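Local coordinates for ABC transporter substrate-binding protein (Streptococcus pneumoniae, PDB 4OHN) that binds histidine in the cleft of a periplasmic-binding-protein fold and probably delivers it to an ABC uptake transporter, at residues F52-I57 against S228-D233; E163-L168 against D174-D179; D67-E72 against D89-K94; I78-N83 against T217-K222. All blocks are in the same frame, centred on the assembly; numbering follows the deposited sequence.

How the contacts relate
Contacts 2 and 4 are buried and held by apolar side-chain packing, with no hydrogen bond between their segments, each setting a helix against a strand of the large mixed sheet on opposite sides of the chain's centre. Contacts 1 and 3 are only partly buried, and there charged side chains meet, in a short salt bridge in contact 1, and in a long ion pair and a Lys69-Arg91 contact in contact 3. Contact 4 touches contact 1, with which it shares helix 217-232, and contact 3. Bound histidine joins contacts 2, 3 and 4, which supply Asp179 for its amino group, Arg91 for its carboxylate and Asn83 for its imidazole, whereas contact 1 lies away from the pocket.

Contact 1 (F52-I57 against S228-D233); sequences FEKYGI and SSLYKD
A Schellman motif closes helix 43-53 of this solute-binding fold, and from within its turn Lys54 reaches across to the C-terminal end of helix 217-232. In the conformer described, one of two modelled for this lysine, NZ lies 2.8 Å from Asp233 OD2 in a hydrogen-bonded salt bridge, the ammonium meeting that oxygen nearly along the C-O axis. The two side chains come from opposite directions. Lys54 bends at its second torsion (chi2 -70°) and then runs straight to NZ, which spans the gap between the segments; the nearest CA atoms, those of Lys54 and Ser229, are 8.9 Å apart. In this conformer the chain also packs on the way: CE rests 3.7 Å from CD2 of Leu230, whose side chain goes on to cover Leu47, Ala50 and Val51 of helix 43-53, while Ser229 CB approaches NZ.

The carboxylate has a second partner: Asp233 OD1 accepts a hydrogen bond from Lys235 N. Next to Lys54, Tyr55 OH bonds to Lys222 O, tying the same turn to helix 217-232 a second time. In the motif itself Gly56, with positive phi (70°), takes the C-prime place; its N bonds to Glu53 O, and Phe52 O accepts from both Tyr55 N and Ile57 N, each at 3.0 Å from that oxygen.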
# COMPACT_ATOMS: atom_id res chain seq x y z
N PHE A 52 10.96 -12.35 -8.99
CA PHE A 52 10.58 -13.32 -10.00
C PHE A 52 11.70 -13.60 -11.00
O PHE A 52 11.75 -14.69 -11.57
CB PHE A 52 9.22 -12.96 -10.59
CG PHE A 52 8.12 -13.27 -9.62
CD1 PHE A 52 7.84 -14.59 -9.28
CD2 PHE A 52 7.44 -12.26 -8.97
CE1 PHE A 52 6.87 -14.90 -8.33
CE2 PHE A 52 6.50 -12.56 -8.02
CZ PHE A 52 6.21 -13.86 -7.69
N GLU A 53 12.65 -12.68 -11.12
CA GLU A 53 13.88 -12.91 -11.88
C GLU A 53 14.64 -14.13 -11.36
O GLU A 53 15.28 -14.84 -12.14
CB GLU A 53 14.79 -11.67 -11.79
CG GLU A 53 16.01 -11.67 -12.68
CD GLU A 53 17.24 -12.43 -12.14
OE1 GLU A 53 17.38 -12.72 -10.92
OE2 GLU A 53 18.11 -12.73 -12.98
N LYS A 54 14.58 -14.37 -10.05
CA LYS A 54 15.29 -15.51 -9.47
C LYS A 54 14.77 -16.84 -10.03
O LYS A 54 15.47 -17.85 -9.95
CB LYS A 54 15.15 -15.55 -7.93
CG LYS A 54 15.76 -14.38 -7.13
CD LYS A 54 17.28 -14.35 -7.12
CE LYS A 54 17.81 -13.18 -6.30
NZ LYS A 54 19.29 -13.19 -6.17
N TYR A 55 13.55 -16.84 -10.58
CA TYR A 55 12.90 -18.05 -11.08
C TYR A 55 12.66 -18.01 -12.59
O TYR A 55 12.00 -18.90 -13.14
CB TYR A 55 11.55 -18.25 -10.36
CG TYR A 55 11.71 -18.25 -8.85
CD1 TYR A 55 12.34 -19.31 -8.22
CD2 TYR A 55 11.29 -17.19 -8.08
CE1 TYR A 55 12.54 -19.31 -6.85
CE2 TYR A 55 11.47 -17.16 -6.71
CZ TYR A 55 12.10 -18.24 -6.10
OH TYR A 55 12.32 -18.28 -4.75
N GLY A 56 13.18 -16.99 -13.25
CA GLY A 56 12.99 -16.83 -14.68
C GLY A 56 11.58 -16.46 -15.08
O GLY A 56 11.17 -16.68 -16.22
N ILE A 57 10.82 -15.89 -14.14
CA ILE A 57 9.42 -15.52 -14.34
C ILE A 57 9.29 -14.03 -14.61
O ILE A 57 9.89 -13.22 -13.90
CB ILE A 57 8.60 -15.93 -13.08
CG1 ILE A 57 8.50 -17.46 -13.02
CG2 ILE A 57 7.22 -15.30 -13.09
CD1 ILE A 57 7.93 -18.01 -11.70
N SER A 228 15.22 -13.58 0.98
CA SER A 228 16.48 -13.91 1.66
C SER A 228 17.71 -13.63 0.79
O SER A 228 18.72 -13.12 1.28
CB SER A 228 16.50 -15.36 2.12
OG SER A 228 15.48 -15.60 3.07
N SER A 229 17.62 -13.93 -0.50
CA SER A 229 18.72 -13.65 -1.42
C SER A 229 18.88 -12.16 -1.60
O SER A 229 19.99 -11.66 -1.58
CB SER A 229 18.46 -14.29 -2.82
OG SER A 229 18.88 -15.63 -2.91
N LEU A 230 17.76 -11.45 -1.80
CA LEU A 230 17.82 -10.03 -2.14
C LEU A 230 18.36 -9.19 -0.98
O LEU A 230 18.97 -8.15 -1.21
CB LEU A 230 16.45 -9.52 -2.59
CG LEU A 230 15.94 -10.19 -3.87
CD1 LEU A 230 14.50 -9.83 -4.13
CD2 LEU A 230 16.76 -9.81 -5.05
N TYR A 231 18.17 -9.65 0.25
CA TYR A 231 18.72 -8.94 1.40
C TYR A 231 20.25 -8.97 1.44
O TYR A 231 20.89 -8.07 1.96
CB TYR A 231 18.19 -9.52 2.72
CG TYR A 231 16.73 -9.22 2.99
CD1 TYR A 231 16.21 -7.96 2.74
CD2 TYR A 231 15.88 -10.19 3.49
CE1 TYR A 231 14.88 -7.67 2.99
CE2 TYR A 231 14.54 -9.91 3.73
CZ TYR A 231 14.05 -8.65 3.48
OH TYR A 231 12.73 -8.33 3.72
N LYS A 232 20.85 -10.04 0.94
CA LYS A 232 22.29 -10.17 1.00
C LYS A 232 23.00 -9.89 -0.31
O LYS A 232 24.20 -9.70 -0.29
CB LYS A 232 22.70 -11.52 1.54
CG LYS A 232 22.21 -12.70 0.70
CD LYS A 232 22.68 -14.02 1.29
CE LYS A 232 21.84 -15.16 0.71
NZ LYS A 232 22.25 -16.49 1.24
N ASP A 233 22.29 -9.86 -1.43
CA ASP A 233 22.97 -9.62 -2.70
C ASP A 233 23.08 -8.15 -3.10
O ASP A 233 23.57 -7.83 -4.20
CB ASP A 233 22.40 -10.48 -3.86
CG ASP A 233 21.00 -10.13 -4.23
OD1 ASP A 233 20.49 -9.04 -3.88
OD2 ASP A 233 20.36 -10.98 -4.92

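Contact 2 (E163-L168 against D174-D179); sequences EALIDL and DGLLID. With HIS (histidine), chain B.
Ala164 is the first residue of helix 161-169 to meet strand 175-179, its CB 3.6 Å from CD1 of Leu176 and little farther from CD2, so that the methyl faces the forked end of the leucine. Helix and strand are consecutive and run nearly antiparallel, at 157° with axes 8.7 Å apart, as in the alpha-to-beta half of a beta-alpha-beta crossover whose other strand, 155-158, lies in the same sheet.

Leu165 comes next and crosses Leu176 at about a right angle: its CG lies 3.6 Å from Leu176 CD2, with its own CD2 equally near. Its other branch, CD1, continues along the strand to CD1 of Ile178, 4.2 Å away. Leu176 therefore sits with one methyl on Ala164 and the other on Leu165, its CG held anti to the backbone N (chi1 175°).

One turn later, Leu168 lies over the start of the strand. Its CD1 approaches the carbonyl oxygen of Asp174 at 3.5 Å and also lies near Gly175 N. Asp174 CB points away from the helix, and its OD2 accepts a hydrogen bond from Thr126 N.

The strand ends in Asp179, whose OD2 accepts a hydrogen bond of 2.7 Å from the amino N of the bound histidine. A helix packed through apolar side chains thus backs a strand that presents a carboxylate to the ligand, and that carboxylate would favour a charged amino group.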
# COMPACT_ATOMS: atom_id res chain seq x y z
N GLU A 163 -7.16 11.55 -5.79
CA GLU A 163 -8.38 12.33 -5.76
C GLU A 163 -8.62 12.91 -4.39
O GLU A 163 -9.02 14.06 -4.25
CB GLU A 163 -9.58 11.48 -6.19
CG GLU A 163 -10.84 12.31 -6.30
CD GLU A 163 -12.11 11.51 -6.41
OE1 GLU A 163 -12.06 10.25 -6.47
OE2 GLU A 163 -13.18 12.14 -6.47
N ALA A 164 -8.42 12.10 -3.35
CA ALA A 164 -8.60 12.57 -1.99
C ALA A 164 -7.70 13.78 -1.71
O ALA A 164 -8.10 14.74 -1.04
CB ALA A 164 -8.30 11.46 -1.00
N LEU A 165 -6.48 13.74 -2.22
CA LEU A 165 -5.53 14.82 -2.03
C LEU A 165 -5.92 16.09 -2.79
O LEU A 165 -5.74 17.19 -2.26
CB LEU A 165 -4.12 14.37 -2.42
CG LEU A 165 -3.47 13.51 -1.33
CD1 LEU A 165 -2.33 12.65 -1.91
CD2 LEU A 165 -2.96 14.36 -0.17
N ILE A 166 -6.48 15.97 -3.99
CA ILE A 166 -7.04 17.13 -4.67
C ILE A 166 -8.18 17.72 -3.84
O ILE A 166 -8.33 18.94 -3.72
CB ILE A 166 -7.47 16.79 -6.11
CG1 ILE A 166 -6.25 16.43 -6.97
CG2 ILE A 166 -8.24 17.94 -6.77
CD1 ILE A 166 -5.22 17.51 -7.12
N ASP A 167 -8.98 16.86 -3.23
CA ASP A 167 -10.07 17.37 -2.40
C ASP A 167 -9.53 18.08 -1.15
O ASP A 167 -10.07 19.12 -0.75
CB ASP A 167 -11.08 16.27 -2.05
CG ASP A 167 -12.12 16.06 -3.13
OD1 ASP A 167 -11.89 16.45 -4.30
OD2 ASP A 167 -13.21 15.52 -2.81
N LEU A 168 -8.49 17.54 -0.52
CA LEU A 168 -7.84 18.20 0.61
C LEU A 168 -7.29 19.57 0.18
O LEU A 168 -7.48 20.57 0.89
CB LEU A 168 -6.73 17.30 1.15
CG LEU A 168 -6.01 17.81 2.40
CD1 LEU A 168 -6.92 17.81 3.64
CD2 LEU A 168 -4.73 17.03 2.65
N ASP A 174 -10.97 18.28 5.40
CA ASP A 174 -10.02 18.96 6.29
C ASP A 174 -8.80 18.12 6.64
O ASP A 174 -7.75 18.66 6.97
CB ASP A 174 -10.74 19.36 7.58
CG ASP A 174 -11.88 20.32 7.32
OD1 ASP A 174 -11.57 21.39 6.74
OD2 ASP A 174 -13.03 20.02 7.67
N GLY A 175 -8.97 16.80 6.60
CA GLY A 175 -7.88 15.88 6.89
C GLY A 175 -8.07 14.63 6.07
O GLY A 175 -9.18 14.24 5.74
N LEU A 176 -6.96 13.98 5.77
CA LEU A 176 -6.94 12.74 5.00
C LEU A 176 -6.14 11.69 5.75
O LEU A 176 -4.99 11.92 6.12
CB LEU A 176 -6.31 13.01 3.62
CG LEU A 176 -6.11 11.78 2.72
CD1 LEU A 176 -7.40 11.03 2.44
CD2 LEU A 176 -5.44 12.25 1.41
N LEU A 177 -6.78 10.54 5.99
CA LEU A 177 -6.11 9.39 6.58
C LEU A 177 -5.43 8.59 5.47
O LEU A 177 -6.11 8.13 4.55
CB LEU A 177 -7.14 8.54 7.33
CG LEU A 177 -6.62 7.35 8.14
CD1 LEU A 177 -5.68 7.82 9.25
CD2 LEU A 177 -7.79 6.57 8.72
N ILE A 178 -4.13 8.43 5.55
CA ILE A 178 -3.34 7.94 4.42
C ILE A 178 -2.03 7.30 4.89
O ILE A 178 -1.50 7.63 5.95
CB ILE A 178 -3.08 9.11 3.43
CG1 ILE A 178 -2.31 8.66 2.18
CG2 ILE A 178 -2.37 10.26 4.12
CD1 ILE A 178 -2.27 9.72 1.08
N ASP A 179 -1.50 6.37 4.12
CA ASP A 179 -0.21 5.77 4.40
C ASP A 179 0.91 6.81 4.41
O ASP A 179 1.02 7.62 3.50
CB ASP A 179 0.11 4.70 3.34
CG ASP A 179 -0.97 3.68 3.23
OD1 ASP A 179 -2.06 4.02 2.77
OD2 ASP A 179 -0.71 2.52 3.61
N HIS B . -1.69 0.22 2.61
CA HIS B . -3.12 0.43 2.28
C HIS B . -3.80 -0.88 1.98
O HIS B . -3.13 -1.94 1.99
CB HIS B . -3.31 1.48 1.16
CG HIS B . -3.04 1.04 -0.25
ND1 HIS B . -3.80 1.51 -1.31
CD2 HIS B . -2.07 0.28 -0.81
CE1 HIS B . -3.33 1.04 -2.44
NE2 HIS B . -2.27 0.29 -2.17
OXT HIS B . -5.03 -0.85 1.75

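Contact 3 (D67-E72 against D89-K94); sequences DLKEAE and DERREK. With HIS (histidine), chain B.
Arg91 NH1 reaches the carboxylate of the bound histidine, 2.8 Å from its O, and the same nitrogen bonds to Ser86 O. NH2 meets OXT at 2.9 Å with an almost straight N-H...O angle of 174°. The two bonds form a bidentate pairing with the carboxyl carbon in the guanidinium plane, the usual amino-acid recognition in this family of binding proteins. An extended chain from CG to NE brings the group there from the helical turn 89-92.

Lys69, from helix 69-75, crosses Arg91 at about a right angle. Its CE lies 3.5 Å from Arg91 NH2, obliquely to the guanidinium, after a bend at the last torsion (chi4 -63°). The ammonium turns to the backbone carbonyls of Trp66 and Gly132, with a cation-pi contact to the Trp66 ring. A water in the guanidinium plane, accepting from Arg91 NH2 at 3.0 Å, takes a weak bond from Lys69 NZ as well.

Farther from the ligand, Glu70 and Lys94 also cross at about a right angle. NZ of Lys94 comes nearest to CG of Glu70, at 3.4 Å, and its ion pair with OE1 is long, 3.7 Å. The other oxygen, OE2, bonds to Thr74 OG1.

Two cationic groups thus converge beside the ligand's carboxylate. The anion, the water and the carbonyls around Lys69 would offset their charge, and the pocket probably favours a carboxylate that is ionised.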
# COMPACT_ATOMS: atom_id res chain seq x y z
N ASP A 67 -10.71 -1.29 -4.67
CA ASP A 67 -11.92 -1.78 -4.01
C ASP A 67 -12.19 -3.25 -4.28
O ASP A 67 -12.88 -3.91 -3.49
CB ASP A 67 -13.14 -0.96 -4.46
CG ASP A 67 -13.11 0.48 -4.00
OD1 ASP A 67 -12.41 0.79 -3.01
OD2 ASP A 67 -13.86 1.30 -4.60
N LEU A 68 -11.71 -3.74 -5.41
CA LEU A 68 -12.04 -5.07 -5.90
C LEU A 68 -10.91 -6.08 -5.71
O LEU A 68 -11.00 -7.21 -6.22
CB LEU A 68 -12.39 -5.00 -7.39
CG LEU A 68 -13.43 -3.96 -7.81
CD1 LEU A 68 -13.83 -4.17 -9.27
CD2 LEU A 68 -14.66 -3.99 -6.93
N LYS A 69 -9.86 -5.72 -5.00
CA LYS A 69 -8.65 -6.54 -4.97
C LYS A 69 -8.88 -7.97 -4.48
O LYS A 69 -8.34 -8.89 -5.06
CB LYS A 69 -7.55 -5.85 -4.17
CG LYS A 69 -7.88 -5.62 -2.73
CD LYS A 69 -6.91 -4.64 -2.12
CE LYS A 69 -7.37 -4.12 -0.77
NZ LYS A 69 -8.64 -3.35 -0.89
N GLU A 70 -9.71 -8.15 -3.46
CA GLU A 70 -9.98 -9.49 -2.95
C GLU A 70 -10.71 -10.30 -4.01
O GLU A 70 -10.36 -11.47 -4.24
CB GLU A 70 -10.79 -9.42 -1.65
CG GLU A 70 -11.26 -10.78 -1.12
CD GLU A 70 -12.56 -11.26 -1.74
OE1 GLU A 70 -13.42 -10.42 -2.09
OE2 GLU A 70 -12.73 -12.49 -1.88
N ALA A 71 -11.68 -9.70 -4.66
CA ALA A 71 -12.45 -10.39 -5.70
C ALA A 71 -11.54 -10.79 -6.88
O ALA A 71 -11.64 -11.90 -7.39
CB ALA A 71 -13.60 -9.54 -6.18
N GLU A 72 -10.65 -9.90 -7.28
CA GLU A 72 -9.77 -10.19 -8.41
C GLU A 72 -8.81 -11.33 -8.09
O GLU A 72 -8.48 -12.14 -8.95
CB GLU A 72 -8.99 -8.95 -8.80
CG GLU A 72 -9.84 -7.74 -9.19
CD GLU A 72 -10.31 -7.76 -10.63
OE1 GLU A 72 -10.01 -6.78 -11.35
OE2 GLU A 72 -10.98 -8.73 -11.03
N ASP A 89 -4.86 -8.36 10.41
CA ASP A 89 -5.55 -9.54 10.89
C ASP A 89 -6.80 -9.83 10.11
O ASP A 89 -7.09 -10.98 9.79
CB ASP A 89 -5.93 -9.39 12.37
CG ASP A 89 -4.74 -9.51 13.30
OD1 ASP A 89 -3.66 -9.94 12.85
OD2 ASP A 89 -4.90 -9.20 14.50
N GLU A 90 -7.57 -8.79 9.82
CA GLU A 90 -8.79 -8.91 9.03
C GLU A 90 -8.48 -9.56 7.68
O GLU A 90 -9.16 -10.49 7.25
CB GLU A 90 -9.40 -7.52 8.84
CG GLU A 90 -10.79 -7.45 8.24
CD GLU A 90 -11.31 -6.01 8.16
OE1 GLU A 90 -11.31 -5.30 9.19
OE2 GLU A 90 -11.69 -5.58 7.05
N ARG A 91 -7.43 -9.10 7.01
CA ARG A 91 -7.10 -9.63 5.70
C ARG A 91 -6.59 -11.08 5.76
O ARG A 91 -6.78 -11.83 4.81
CB ARG A 91 -6.09 -8.74 5.01
CG ARG A 91 -6.72 -7.44 4.58
CD ARG A 91 -5.72 -6.43 4.08
NE ARG A 91 -6.39 -5.29 3.46
CZ ARG A 91 -5.78 -4.18 3.08
NH1 ARG A 91 -4.48 -4.03 3.28
NH2 ARG A 91 -6.48 -3.23 2.49
N ARG A 92 -5.97 -11.44 6.87
CA ARG A 92 -5.49 -12.82 7.04
C ARG A 92 -6.63 -13.83 7.09
O ARG A 92 -6.41 -15.03 6.90
CB ARG A 92 -4.62 -12.93 8.29
CG ARG A 92 -3.23 -12.34 8.11
CD ARG A 92 -2.38 -12.47 9.36
NE ARG A 92 -1.15 -11.69 9.27
CZ ARG A 92 -0.06 -12.07 8.60
NH1 ARG A 92 -0.03 -13.22 7.94
NH2 ARG A 92 1.00 -11.29 8.58
N GLU A 93 -7.86 -13.37 7.31
CA GLU A 93 -9.02 -14.26 7.25
C GLU A 93 -9.34 -14.63 5.79
O GLU A 93 -10.05 -15.59 5.55
CB GLU A 93 -10.24 -13.61 7.89
CG GLU A 93 -10.05 -13.22 9.34
CD GLU A 93 -9.79 -14.42 10.23
OE1 GLU A 93 -10.53 -15.42 10.12
OE2 GLU A 93 -8.84 -14.37 11.05
N LYS A 94 -8.80 -13.87 4.83
CA LYS A 94 -9.23 -13.98 3.43
C LYS A 94 -8.10 -14.36 2.46
O LYS A 94 -8.34 -14.98 1.43
CB LYS A 94 -9.86 -12.66 2.99
CG LYS A 94 -10.99 -12.20 3.94
CD LYS A 94 -11.71 -10.95 3.44
CE LYS A 94 -12.64 -11.28 2.27
NZ LYS A 94 -13.16 -10.07 1.57
N HIS B . -1.69 0.22 2.61
CA HIS B . -3.12 0.43 2.28
C HIS B . -3.80 -0.88 1.98
O HIS B . -3.13 -1.94 1.99
CB HIS B . -3.31 1.48 1.16
CG HIS B . -3.04 1.04 -0.25
ND1 HIS B . -3.80 1.51 -1.31
CD2 HIS B . -2.07 0.28 -0.81
CE1 HIS B . -3.33 1.04 -2.44
NE2 HIS B . -2.27 0.29 -2.17
OXT HIS B . -5.03 -0.85 1.75
O HOH W 1 -9.18 -4.47 2.28

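Contact 4 (I78-N83 against T217-K222); sequences IDLIWN and TTLVKK. With HIS (histidine), chain B.
Leu219, on the first turn of helix 217-232, sends its side chain from CB toward strand 80-81, and CG, anti to the backbone N (chi1 172°), divides it between two neighbours. CD2 is the branch that makes the contact. It lies 3.7 Å from CD2 of Leu80, with Leu80 CG a little behind, and the two leucines slant across each other. The same methyl also lies 4.2 Å from Asp79 O. The other branch, CD1, turns to the ring of Phe52 in helix 43-53, whose CZ also packs on CD1 of Leu80, so that the three side chains close into one apolar cluster. Val210 and Ser212 of strand 206-212 adjoin Leu80, and Ile20 and Tyr14 adjoin Leu219.

Polar groups at the edge of this packing find partners outside it. Asp79 accepts from Thr21 N through OD2 and forms a salt bridge with Arg213 through OD1.

Farther along the segment, Asn83 lines the ligand pocket. Its OD1 accepts a hydrogen bond from NE2 of the bound histidine, 2.9 Å long and somewhat bent at 148°. NE2 is the donor here, so it carries a proton, and the amide oxygen reads it as such. Between 78-83 and 217-222 the contact is apolar packing, while backbone bonds to the neighbouring strands hold Leu80 and Ile81.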
# COMPACT_ATOMS: atom_id res chain seq x y z
N ILE A 78 -5.96 -11.96 -11.03
CA ILE A 78 -4.58 -11.69 -10.61
C ILE A 78 -4.13 -12.84 -9.71
O ILE A 78 -4.98 -13.57 -9.19
CB ILE A 78 -4.46 -10.33 -9.86
CG1 ILE A 78 -5.23 -10.36 -8.54
CG2 ILE A 78 -4.91 -9.19 -10.79
CD1 ILE A 78 -5.16 -9.07 -7.73
N ASP A 79 -2.82 -12.99 -9.53
CA ASP A 79 -2.25 -14.06 -8.70
C ASP A 79 -1.67 -13.54 -7.38
O ASP A 79 -1.48 -14.33 -6.44
CB ASP A 79 -1.16 -14.80 -9.49
CG ASP A 79 -1.68 -15.33 -10.79
OD1 ASP A 79 -2.76 -15.97 -10.75
OD2 ASP A 79 -1.03 -15.14 -11.85
N LEU A 80 -1.37 -12.24 -7.31
CA LEU A 80 -0.83 -11.60 -6.12
C LEU A 80 -1.34 -10.19 -6.04
O LEU A 80 -1.62 -9.57 -7.06
CB LEU A 80 0.69 -11.53 -6.18
CG LEU A 80 1.46 -12.85 -6.15
CD1 LEU A 80 2.91 -12.59 -6.42
CD2 LEU A 80 1.29 -13.53 -4.80
N ILE A 81 -1.48 -9.71 -4.82
CA ILE A 81 -1.66 -8.29 -4.53
C ILE A 81 -0.33 -7.79 -3.96
O ILE A 81 0.12 -8.26 -2.92
CB ILE A 81 -2.80 -8.03 -3.54
CG1 ILE A 81 -4.12 -8.63 -4.03
CG2 ILE A 81 -2.93 -6.54 -3.25
CD1 ILE A 81 -5.22 -8.66 -2.99
N TRP A 82 0.30 -6.85 -4.65
CA TRP A 82 1.65 -6.40 -4.26
C TRP A 82 1.74 -4.93 -4.62
O TRP A 82 1.93 -4.58 -5.79
CB TRP A 82 2.72 -7.23 -5.00
CG TRP A 82 4.11 -7.11 -4.44
CD1 TRP A 82 4.63 -6.06 -3.74
CD2 TRP A 82 5.16 -8.06 -4.58
NE1 TRP A 82 5.94 -6.32 -3.40
CE2 TRP A 82 6.28 -7.55 -3.92
CE3 TRP A 82 5.24 -9.34 -5.16
CZ2 TRP A 82 7.47 -8.26 -3.83
CZ3 TRP A 82 6.43 -10.04 -5.07
CH2 TRP A 82 7.51 -9.50 -4.41
N ASN A 83 1.55 -4.08 -3.61
CA ASN A 83 1.37 -2.64 -3.81
C ASN A 83 1.19 -1.96 -2.47
O ASN A 83 0.14 -1.40 -2.17
CB ASN A 83 0.12 -2.40 -4.68
CG ASN A 83 -0.11 -0.96 -5.07
OD1 ASN A 83 -1.17 -0.40 -4.76
ND2 ASN A 83 0.83 -0.35 -5.79
N THR A 217 0.49 -21.89 -1.49
CA THR A 217 1.46 -21.94 -0.41
C THR A 217 2.90 -22.00 -0.92
O THR A 217 3.81 -21.41 -0.32
CB THR A 217 1.19 -23.13 0.53
OG1 THR A 217 1.14 -24.33 -0.24
CG2 THR A 217 -0.13 -22.96 1.23
N THR A 218 3.12 -22.68 -2.03
CA THR A 218 4.47 -22.78 -2.56
C THR A 218 4.95 -21.42 -3.07
O THR A 218 6.07 -21.01 -2.83
CB THR A 218 4.53 -23.81 -3.68
OG1 THR A 218 4.17 -25.08 -3.14
CG2 THR A 218 5.92 -23.91 -4.24
N LEU A 219 4.08 -20.71 -3.78
CA LEU A 219 4.36 -19.35 -4.25
C LEU A 219 4.82 -18.44 -3.11
O LEU A 219 5.80 -17.72 -3.25
CB LEU A 219 3.09 -18.81 -4.93
CG LEU A 219 3.11 -17.35 -5.32
CD1 LEU A 219 4.25 -17.04 -6.30
CD2 LEU A 219 1.77 -16.98 -5.92
N VAL A 220 4.15 -18.50 -1.96
CA VAL A 220 4.53 -17.68 -0.82
C VAL A 220 5.95 -18.02 -0.34
O VAL A 220 6.76 -17.13 -0.07
CB VAL A 220 3.50 -17.80 0.30
CG1 VAL A 220 4.04 -17.22 1.62
CG2 VAL A 220 2.21 -17.09 -0.11
N LYS A 221 6.26 -19.31 -0.24
CA LYS A 221 7.61 -19.74 0.12
C LYS A 221 8.64 -19.23 -0.86
O LYS A 221 9.71 -18.77 -0.46
CB LYS A 221 7.70 -21.27 0.17
CG LYS A 221 6.89 -21.88 1.26
CD LYS A 221 7.12 -23.37 1.34
CE LYS A 221 6.24 -24.00 2.40
NZ LYS A 221 4.85 -24.18 1.90
N LYS A 222 8.33 -19.29 -2.14
CA LYS A 222 9.27 -18.82 -3.16
C LYS A 222 9.51 -17.31 -3.07
O LYS A 222 10.64 -16.84 -3.32
CB LYS A 222 8.81 -19.23 -4.56
CG LYS A 222 8.80 -20.73 -4.76
CD LYS A 222 10.16 -21.37 -4.44
CE LYS A 222 10.21 -22.82 -4.86
NZ LYS A 222 11.42 -23.49 -4.27
N HIS B . -1.69 0.22 2.61
CA HIS B . -3.12 0.43 2.28
C HIS B . -3.80 -0.88 1.98
O HIS B . -3.13 -1.94 1.99
CB HIS B . -3.31 1.48 1.16
CG HIS B . -3.04 1.04 -0.25
ND1 HIS B . -3.80 1.51 -1.31
CD2 HIS B . -2.07 0.28 -0.81
CE1 HIS B . -3.33 1.04 -2.44
NE2 HIS B . -2.27 0.29 -2.17
OXT HIS B . -5.03 -0.85 1.75